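Local coordinates for uncharacterized protein (Bacteroides ovatus, PDB 4E6F) that is of unknown function but belongs to the DUF4468 family, whose domain has a TBP-like fold, at residues G16-V21 / K150-T155; T46-E51 / M164-A169. All blocks are in the same frame, centred on the assembly; numbering follows the deposited sequence. Where two conformers were deposited one is given.

Interaction 1: G16-V21 / K150-T155. With NO3 (nitrate ion), chain C.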
ATOM      1  N   GLY A  16      11.978  -9.391  -3.558  1.00 21.59           N
ATOM      2  CA  GLY A  16      11.402  -8.197  -4.181  1.00 21.62           C
ATOM      3  C   GLY A  16       9.991  -7.781  -3.783  1.00 23.45           C
ATOM      4  O   GLY A  16       9.509  -6.741  -4.248  1.00 23.07           O
ATOM      5  N   ALA A  17       9.298  -8.576  -2.937  1.00 19.49           N
ATOM      6  CA  ALA A  17       7.916  -8.246  -2.568  1.00 17.71           C
ATOM      7  C   ALA A  17       7.808  -6.991  -1.697  1.00 17.38           C
ATOM      8  O   ALA A  17       6.745  -6.367  -1.681  1.00 16.46           O
ATOM      9  CB  ALA A  17       7.288  -9.419  -1.843  1.00 18.32           C
ATOM     10  N   VAL A  18       8.871  -6.653  -0.934  1.00 15.10           N
ATOM     11  CA  VAL A  18       8.849  -5.494  -0.027  1.00 14.44           C
ATOM     12  C   VAL A  18      10.015  -4.570  -0.436  1.00 16.44           C
ATOM     13  O   VAL A  18      11.142  -4.733   0.053  1.00 17.54           O
ATOM     14  CB  VAL A  18       8.928  -5.923   1.468  1.00 17.32           C
ATOM     15  CG1 VAL A  18       8.979  -4.698   2.393  1.00 16.61           C
ATOM     16  CG2 VAL A  18       7.754  -6.833   1.844  1.00 17.21           C
ATOM     17  N   PRO A  19       9.787  -3.637  -1.376  1.00 15.26           N
ATOM     18  CA  PRO A  19      10.898  -2.816  -1.849  1.00 15.17           C
ATOM     19  C   PRO A  19      11.340  -1.794  -0.828  1.00 18.68           C
ATOM     20  O   PRO A  19      10.532  -1.283  -0.040  1.00 16.99           O
ATOM     21  CB  PRO A  19      10.326  -2.114  -3.100  1.00 16.03           C
ATOM     22  CG  PRO A  19       9.063  -2.876  -3.459  1.00 19.24           C
ATOM     23  CD  PRO A  19       8.548  -3.340  -2.116  1.00 16.21           C
ATOM     24  N   GLU A  20      12.638  -1.487  -0.872  1.00 16.98           N
ATOM     25  CA  GLU A  20      13.246  -0.478  -0.013  1.00 17.46           C
ATOM     26  C   GLU A  20      13.869   0.594  -0.887  1.00 21.86           C
ATOM     27  O   GLU A  20      14.507   0.285  -1.906  1.00 20.94           O
ATOM     28  CB  GLU A  20      14.290  -1.091   0.916  1.00 19.23           C
ATOM     29  CG  GLU A  20      13.666  -2.018   1.940  1.00 20.39           C
ATOM     30  CD  GLU A  20      14.697  -2.788   2.739  1.00 27.62           C
ATOM     31  OE1 GLU A  20      15.429  -2.149   3.534  1.00 26.14           O
ATOM     32  OE2 GLU A  20      14.784  -4.025   2.560  1.00 23.38           O
ATOM     33  N   VAL A  21      13.645   1.855  -0.506  1.00 19.08           N
ATOM     34  CA  VAL A  21      14.182   3.032  -1.201  1.00 19.49           C
ATOM     35  C   VAL A  21      14.807   3.916  -0.131  1.00 22.99           C
ATOM     36  O   VAL A  21      14.112   4.306   0.809  1.00 21.44           O
ATOM     37  CB  VAL A  21      13.117   3.801  -2.033  1.00 23.45           C
ATOM     38  CG1 VAL A  21      13.742   5.046  -2.689  1.00 23.68           C
ATOM     39  CG2 VAL A  21      12.471   2.906  -3.078  1.00 23.24           C
ATOM     40  N   LYS A 150       2.288 -13.169   8.765  1.00 15.27           N
ATOM     41  CA  LYS A 150       0.995 -12.482   8.661  1.00 15.82           C
ATOM     42  C   LYS A 150       1.192 -11.008   8.334  1.00 18.38           C
ATOM     43  O   LYS A 150       0.428 -10.451   7.555  1.00 17.32           O
ATOM     44  CB  LYS A 150       0.141 -12.663   9.928  1.00 16.35           C
ATOM     45  CG  LYS A 150       0.665 -11.968  11.193  1.00 16.84           C
ATOM     46  CD  LYS A 150      -0.183 -12.403  12.391  1.00 15.81           C
ATOM     47  CE  LYS A 150       0.188 -11.565  13.598  1.00 16.87           C
ATOM     48  NZ  LYS A 150      -0.506 -12.046  14.844  1.00 20.20           N
ATOM     49  N   TRP A 151       2.229 -10.387   8.909  1.00 13.95           N
ATOM     50  CA  TRP A 151       2.545  -8.985   8.663  1.00 13.30           C
ATOM     51  C   TRP A 151       2.956  -8.754   7.213  1.00 16.04           C
ATOM     52  O   TRP A 151       2.446  -7.839   6.564  1.00 15.93           O
ATOM     53  CB  TRP A 151       3.685  -8.543   9.592  1.00 12.30           C
ATOM     54  CG  TRP A 151       3.316  -8.668  11.038  1.00 13.33           C
ATOM     55  CD1 TRP A 151       3.523  -9.743  11.852  1.00 16.16           C
ATOM     56  CD2 TRP A 151       2.590  -7.711  11.810  1.00 12.92           C
ATOM     57  NE1 TRP A 151       2.997  -9.500  13.100  1.00 15.51           N
ATOM     58  CE2 TRP A 151       2.415  -8.257  13.101  1.00 16.02           C
ATOM     59  CE3 TRP A 151       2.120  -6.413  11.558  1.00 13.15           C
ATOM     60  CZ2 TRP A 151       1.760  -7.556  14.128  1.00 15.54           C
ATOM     61  CZ3 TRP A 151       1.464  -5.723  12.561  1.00 14.59           C
ATOM     62  CH2 TRP A 151       1.277  -6.298  13.830  1.00 15.54           C
ATOM     63  N   ARG A 152       3.877  -9.576   6.713  1.00 14.50           N
ATOM     64  CA  ARG A 152       4.383  -9.400   5.357  1.00 13.87           C
ATOM     65  C   ARG A 152       3.306  -9.757   4.310  1.00 16.12           C
ATOM     66  O   ARG A 152       3.095  -8.985   3.361  1.00 15.50           O
ATOM     67  CB  ARG A 152       5.650 -10.224   5.165  1.00 15.29           C
ATOM     68  CG  ARG A 152       6.224 -10.088   3.745  1.00 16.28           C
ATOM     69  CD  ARG A 152       7.729 -10.278   3.758  1.00 15.79           C
ATOM     70  NE  ARG A 152       8.292 -10.437   2.405  1.00 16.48           N
ATOM     71  CZ  ARG A 152       9.473  -9.960   2.026  1.00 17.49           C
ATOM     72  NH1 ARG A 152      10.168  -9.170   2.833  1.00 15.56           N
ATOM     73  NH2 ARG A 152       9.938 -10.217   0.811  1.00 16.78           N
ATOM     74  N   ARG A 153       2.611 -10.904   4.472  1.00 15.62           N
ATOM     75  CA  ARG A 153       1.558 -11.240   3.513  1.00 15.21           C
ATOM     76  C   ARG A 153       0.478 -10.165   3.435  1.00 18.46           C
ATOM     77  O   ARG A 153       0.079  -9.771   2.332  1.00 16.85           O
ATOM     78  CB  ARG A 153       0.850 -12.548   3.905  1.00 17.20           C
ATOM     79  CG  ARG A 153       1.646 -13.799   3.662  1.00 20.16           C
ATOM     80  CD  ARG A 153       0.721 -15.015   3.697  1.00 22.91           C
ATOM     81  NE  ARG A 153       1.487 -16.246   3.882  1.00 25.35           N
ATOM     82  CZ  ARG A 153       1.696 -16.854   5.051  1.00 26.55           C
ATOM     83  NH1 ARG A 153       1.143 -16.384   6.166  1.00 25.55           N
ATOM     84  NH2 ARG A 153       2.429 -17.957   5.107  1.00 24.73           N
ATOM     85  N   LYS A 154      -0.078  -9.779   4.594  1.00 15.09           N
ATOM     86  CA  LYS A 154      -1.221  -8.867   4.577  1.00 15.83           C
ATOM     87  C   LYS A 154      -0.819  -7.469   4.115  1.00 17.80           C
ATOM     88  O   LYS A 154      -1.649  -6.801   3.485  1.00 17.29           O
ATOM     89  CB  LYS A 154      -1.958  -8.863   5.927  1.00 17.38           C
ATOM     90  CG  LYS A 154      -2.590 -10.231   6.262  1.00 22.67           C
ATOM     91  CD  LYS A 154      -3.604 -10.700   5.238  1.00 25.34           C
ATOM     92  CE  LYS A 154      -4.390 -11.909   5.695  1.00 27.28           C
ATOM     93  NZ  LYS A 154      -3.755 -13.193   5.284  1.00 36.48           N
ATOM     94  N   THR A 155       0.434  -7.037   4.371  1.00 14.13           N
ATOM     95  CA  THR A 155       0.847  -5.707   3.887  1.00 12.95           C
ATOM     96  C   THR A 155       1.060  -5.751   2.362  1.00 15.30           C
ATOM     97  O   THR A 155       0.635  -4.837   1.647  1.00 15.16           O
ATOM     98  CB  THR A 155       2.090  -5.177   4.612  1.00 14.20           C
ATOM     99  OG1 THR A 155       1.837  -5.219   6.022  1.00 15.47           O
ATOM    100  CG2 THR A 155       2.419  -3.720   4.199  1.00 14.22           C
TER
HETATM  101  N   NO3 C 401      -1.683 -14.562   7.613  0.60 24.43           N
HETATM  102  O1  NO3 C 401      -1.096 -15.408   8.271  0.60 30.03           O
HETATM  103  O2  NO3 C 401      -1.449 -14.352   6.444  0.60 21.05           O
HETATM  104  O3  NO3 C 401      -2.609 -13.826   8.223  0.60 20.69           O
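V18 and R152 carry this buried contact, which is van der Waals packing of aliphatic carbons on a guanidinium. The methyl CG2 of V18 lies over one face of the R152 guanidinium, 3.4 Å above its plane and offset toward the rim. Its closest approach is to NH1 of R152, with V18 CG2 and R152 NH1 3.5 Å apart. CB of V18 also faces R152 NH1. A17 adds a second, looser touch: its CB lies 3.8 Å from NH2 of R152. R152 reaches the loop because CG stands anti to the backbone N (chi1 179°) and the chain runs extended to NE.

The nitrogens of R152 have partners outside the two segments. NE bonds to the carbonyl oxygen of Y13. NH1 forms a salt bridge with D133 and a hydrogen bond to the carbonyl oxygen of I131. NH2 makes a weak bond to the carbonyl of L14. These bonds restrain the rotation of the guanidinium, so its face is presented to V18. A leucine in place of R152 would probably leave D133 without its charged mate and the carbonyl of Y13 without this donor.

Within the helix, OG1 of T155 bonds to the carbonyl oxygen of W151 at 2.7 Å. That oxygen also accepts from the backbone N of T155, on the opposite face of its plane.

A nitrate ion, probably from the crystallisation liquor, sits by the same helix. K154 NZ bonds to nitrate O2 at 2.8 Å. R153 NH1 adds a weak bond to nitrate O2.

V18 also touches V25 of strand 24-32 and V156 of the helix. The segment leading into strand 20-21 thus lies against helix 149-169, in a protein whose family domain has a TBP-like fold.

Interaction 2: T46-E51 / M164-A169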
ATOM      1  N   THR A  46      -6.712  12.640  -8.178  1.00 15.67           N
ATOM      2  CA  THR A  46      -7.225  13.368  -7.006  0.50 15.07           C
ATOM      3  C   THR A  46      -8.595  12.793  -6.637  1.00 18.45           C
ATOM      4  O   THR A  46      -8.839  12.551  -5.442  1.00 17.33           O
ATOM      5  CB  THR A  46      -7.270  14.889  -7.208  0.50 20.68           C
ATOM      6  OG1 THR A  46      -7.989  15.189  -8.393  0.50 20.11           O
ATOM      7  CG2 THR A  46      -5.895  15.525  -7.238  0.50 20.43           C
ATOM      8  N   LYS A  47      -9.475  12.536  -7.641  1.00 16.97           N
ATOM      9  CA  LYS A  47     -10.790  11.960  -7.370  0.50 17.57           C
ATOM     10  C   LYS A  47     -10.634  10.563  -6.773  1.00 19.77           C
ATOM     11  O   LYS A  47     -11.298  10.233  -5.792  1.00 20.17           O
ATOM     12  CB  LYS A  47     -11.649  11.917  -8.647  0.50 20.25           C
ATOM     13  CG  LYS A  47     -12.214  13.273  -9.044  0.50 31.06           C
ATOM     14  N   TRP A  48      -9.739   9.746  -7.336  1.00 16.68           N
ATOM     15  CA  TRP A  48      -9.538   8.401  -6.800  1.00 17.29           C
ATOM     16  C   TRP A  48      -9.054   8.457  -5.347  1.00 19.26           C
ATOM     17  O   TRP A  48      -9.622   7.780  -4.476  1.00 18.28           O
ATOM     18  CB  TRP A  48      -8.540   7.590  -7.644  1.00 16.27           C
ATOM     19  CG  TRP A  48      -8.111   6.330  -6.942  1.00 16.93           C
ATOM     20  CD1 TRP A  48      -8.851   5.196  -6.778  1.00 20.03           C
ATOM     21  CD2 TRP A  48      -6.923   6.155  -6.149  1.00 16.02           C
ATOM     22  NE1 TRP A  48      -8.204   4.321  -5.941  1.00 18.83           N
ATOM     23  CE2 TRP A  48      -7.011   4.882  -5.543  1.00 18.43           C
ATOM     24  CE3 TRP A  48      -5.777   6.942  -5.921  1.00 16.21           C
ATOM     25  CZ2 TRP A  48      -6.011   4.380  -4.705  1.00 17.45           C
ATOM     26  CZ3 TRP A  48      -4.784   6.448  -5.080  1.00 16.07           C
ATOM     27  CH2 TRP A  48      -4.918   5.195  -4.461  1.00 16.14           C
HETATM   28  N   MSE A  49      -7.995   9.236  -5.087  1.00 13.99           N
HETATM   29  CA  MSE A  49      -7.460   9.245  -3.737  1.00 12.38           C
HETATM   30  C   MSE A  49      -8.468   9.810  -2.740  1.00 15.16           C
HETATM   31  O   MSE A  49      -8.571   9.306  -1.629  1.00 15.77           O
HETATM   32  CB  MSE A  49      -6.134  10.002  -3.640  1.00 12.90           C
HETATM   33  CG  MSE A  49      -5.424   9.622  -2.344  1.00 14.66           C
HETATM   34 SE   MSE A  49      -3.899  10.738  -1.938  0.75 17.03          SE
HETATM   35  CE  MSE A  49      -2.792  10.220  -3.437  1.00 14.29           C
ATOM     36  N   ASP A  50      -9.222  10.846  -3.156  1.00 14.55           N
ATOM     37  CA  ASP A  50     -10.233  11.427  -2.276  1.00 15.01           C
ATOM     38  C   ASP A  50     -11.264  10.365  -1.875  1.00 19.48           C
ATOM     39  O   ASP A  50     -11.537  10.188  -0.692  1.00 17.46           O
ATOM     40  CB  ASP A  50     -10.917  12.612  -2.974  1.00 17.50           C
ATOM     41  CG  ASP A  50     -11.878  13.381  -2.100  1.00 26.14           C
ATOM     42  OD1 ASP A  50     -11.659  13.424  -0.874  1.00 26.32           O
ATOM     43  OD2 ASP A  50     -12.822  13.968  -2.645  1.00 33.28           O
ATOM     44  N   GLU A  51     -11.813   9.637  -2.865  1.00 17.43           N
ATOM     45  CA  GLU A  51     -12.808   8.610  -2.581  0.50 18.07           C
ATOM     46  C   GLU A  51     -12.206   7.429  -1.823  1.00 20.79           C
ATOM     47  O   GLU A  51     -12.825   6.916  -0.885  1.00 20.81           O
ATOM     48  CB  GLU A  51     -13.476   8.129  -3.880  0.50 20.26           C
ATOM     49  CG  GLU A  51     -14.359   9.184  -4.535  0.50 28.10           C
ATOM     50  CD  GLU A  51     -15.517   9.719  -3.709  0.50 41.65           C
ATOM     51  OE1 GLU A  51     -16.186   8.919  -3.016  0.50 34.70           O
ATOM     52  OE2 GLU A  51     -15.752  10.947  -3.754  0.50 38.02           O
HETATM   53  N   MSE A 164      -4.342  -2.348  -7.748  1.00 17.24           N
HETATM   54  CA  MSE A 164      -5.471  -2.782  -8.560  1.00 17.08           C
HETATM   55  C   MSE A 164      -6.560  -1.680  -8.584  1.00 19.63           C
HETATM   56  O   MSE A 164      -7.122  -1.380  -9.647  1.00 18.96           O
HETATM   57  CB  MSE A 164      -6.056  -4.111  -8.026  1.00 19.39           C
HETATM   58  CG  MSE A 164      -7.339  -4.567  -8.752  1.00 26.07           C
HETATM   59 SE   MSE A 164      -7.150  -4.870 -10.688  0.75 33.13          SE
HETATM   60  CE  MSE A 164      -5.847  -6.332 -10.630  1.00 30.37           C
ATOM     61  N   ASP A 165      -6.818  -1.046  -7.409  1.00 15.80           N
ATOM     62  CA  ASP A 165      -7.799   0.013  -7.307  1.00 16.28           C
ATOM     63  C   ASP A 165      -7.458   1.157  -8.259  1.00 19.25           C
ATOM     64  O   ASP A 165      -8.347   1.705  -8.919  1.00 19.26           O
ATOM     65  CB  ASP A 165      -7.859   0.527  -5.867  1.00 17.61           C
ATOM     66  CG  ASP A 165      -9.257   0.857  -5.442  1.00 24.64           C
ATOM     67  OD1 ASP A 165     -10.133  -0.045  -5.522  1.00 24.85           O
ATOM     68  OD2 ASP A 165      -9.499   2.021  -5.080  1.00 23.23           O
ATOM     69  N   VAL A 166      -6.159   1.508  -8.331  1.00 14.85           N
ATOM     70  CA  VAL A 166      -5.691   2.566  -9.226  1.00 14.51           C
ATOM     71  C   VAL A 166      -5.904   2.142 -10.686  1.00 17.73           C
ATOM     72  O   VAL A 166      -6.367   2.953 -11.503  1.00 16.83           O
ATOM     73  CB  VAL A 166      -4.216   2.923  -8.960  1.00 14.84           C
ATOM     74  CG1 VAL A 166      -3.660   3.838 -10.052  1.00 14.26           C
ATOM     75  CG2 VAL A 166      -4.023   3.528  -7.558  1.00 13.98           C
ATOM     76  N   ALA A 167      -5.521   0.886 -11.028  1.00 16.03           N
ATOM     77  CA  ALA A 167      -5.676   0.399 -12.408  1.00 17.00           C
ATOM     78  C   ALA A 167      -7.151   0.513 -12.836  1.00 20.44           C
ATOM     79  O   ALA A 167      -7.442   0.941 -13.961  1.00 19.56           O
ATOM     80  CB  ALA A 167      -5.206  -1.052 -12.509  1.00 18.54           C
ATOM     81  N   VAL A 168      -8.073   0.174 -11.915  1.00 18.54           N
ATOM     82  CA  VAL A 168      -9.529   0.262 -12.154  1.00 19.51           C
ATOM     83  C   VAL A 168      -9.934   1.742 -12.349  1.00 21.93           C
ATOM     84  O   VAL A 168     -10.748   2.048 -13.232  1.00 21.69           O
ATOM     85  CB  VAL A 168     -10.339  -0.430 -11.014  1.00 23.73           C
ATOM     86  CG1 VAL A 168     -11.846  -0.188 -11.159  1.00 24.55           C
ATOM     87  CG2 VAL A 168     -10.043  -1.926 -10.976  1.00 23.81           C
ATOM     88  N   ALA A 169      -9.341   2.659 -11.556  1.00 18.06           N
ATOM     89  CA  ALA A 169      -9.629   4.084 -11.733  1.00 17.99           C
ATOM     90  C   ALA A 169      -9.208   4.562 -13.138  1.00 21.52           C
ATOM     91  O   ALA A 169      -9.816   5.494 -13.676  1.00 21.87           O
ATOM     92  CB  ALA A 169      -8.920   4.907 -10.667  1.00 17.98           C
TER
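The indole NE1 of W48 donates a hydrogen bond to OD2 of D165 at 2.8 Å. The bond is nearly straight, with an N-H...O angle of 167°. OD2 lies close to the plane of the indole, at its edge. On the aspartate side the donor comes to the anti side of OD2, somewhat out of the carboxylate plane. The ring and carboxylate planes are turned well away from parallel.

V166 covers one face of the same ring. Its CG2 makes a CH-pi contact with the six-membered ring, 3.6 Å from the centroid and only 14° off the normal. A169 closes in near the five-membered ring, where its CB is 3.9 Å from CD1 of W48. The first torsion of W48 swings the indole away from its own main-chain N, and the side chain reaches from helix 38-54 to helix 149-169.

The short helix segments run at 135° to each other, and their axes come within 10.5 Å. M45 of helix 38-54 touches both V166 and A169 and continues the apolar patch.

The other carboxylate oxygen, OD1 of D165, forms a salt bridge with R176. D165 thus has a partner at each oxygen. The nearby arginine would probably stabilise its negative charge, while the indole N-H of the buried W48 gains an acceptor.

In the fold
Interactions 1 and 2 share helix 149-169 but use different parts of it. Residues 150-155 lie near its start and 164-169 form its end. The contact centres are 21 Å apart, on opposite sides of the centre of the chain, and their nearest atoms are about 11 Å apart. They do not touch. Interaction 1 joins the helix to the segment entering strand 20-21, while interaction 2 joins it to helix 38-54. Their segments alternate along the chain. The C-terminal helix meets two separate earlier parts of the fold. The nitrate, probably from the crystallisation liquor, accompanies interaction 1 and marks no assigned site; the function of the protein is unknown.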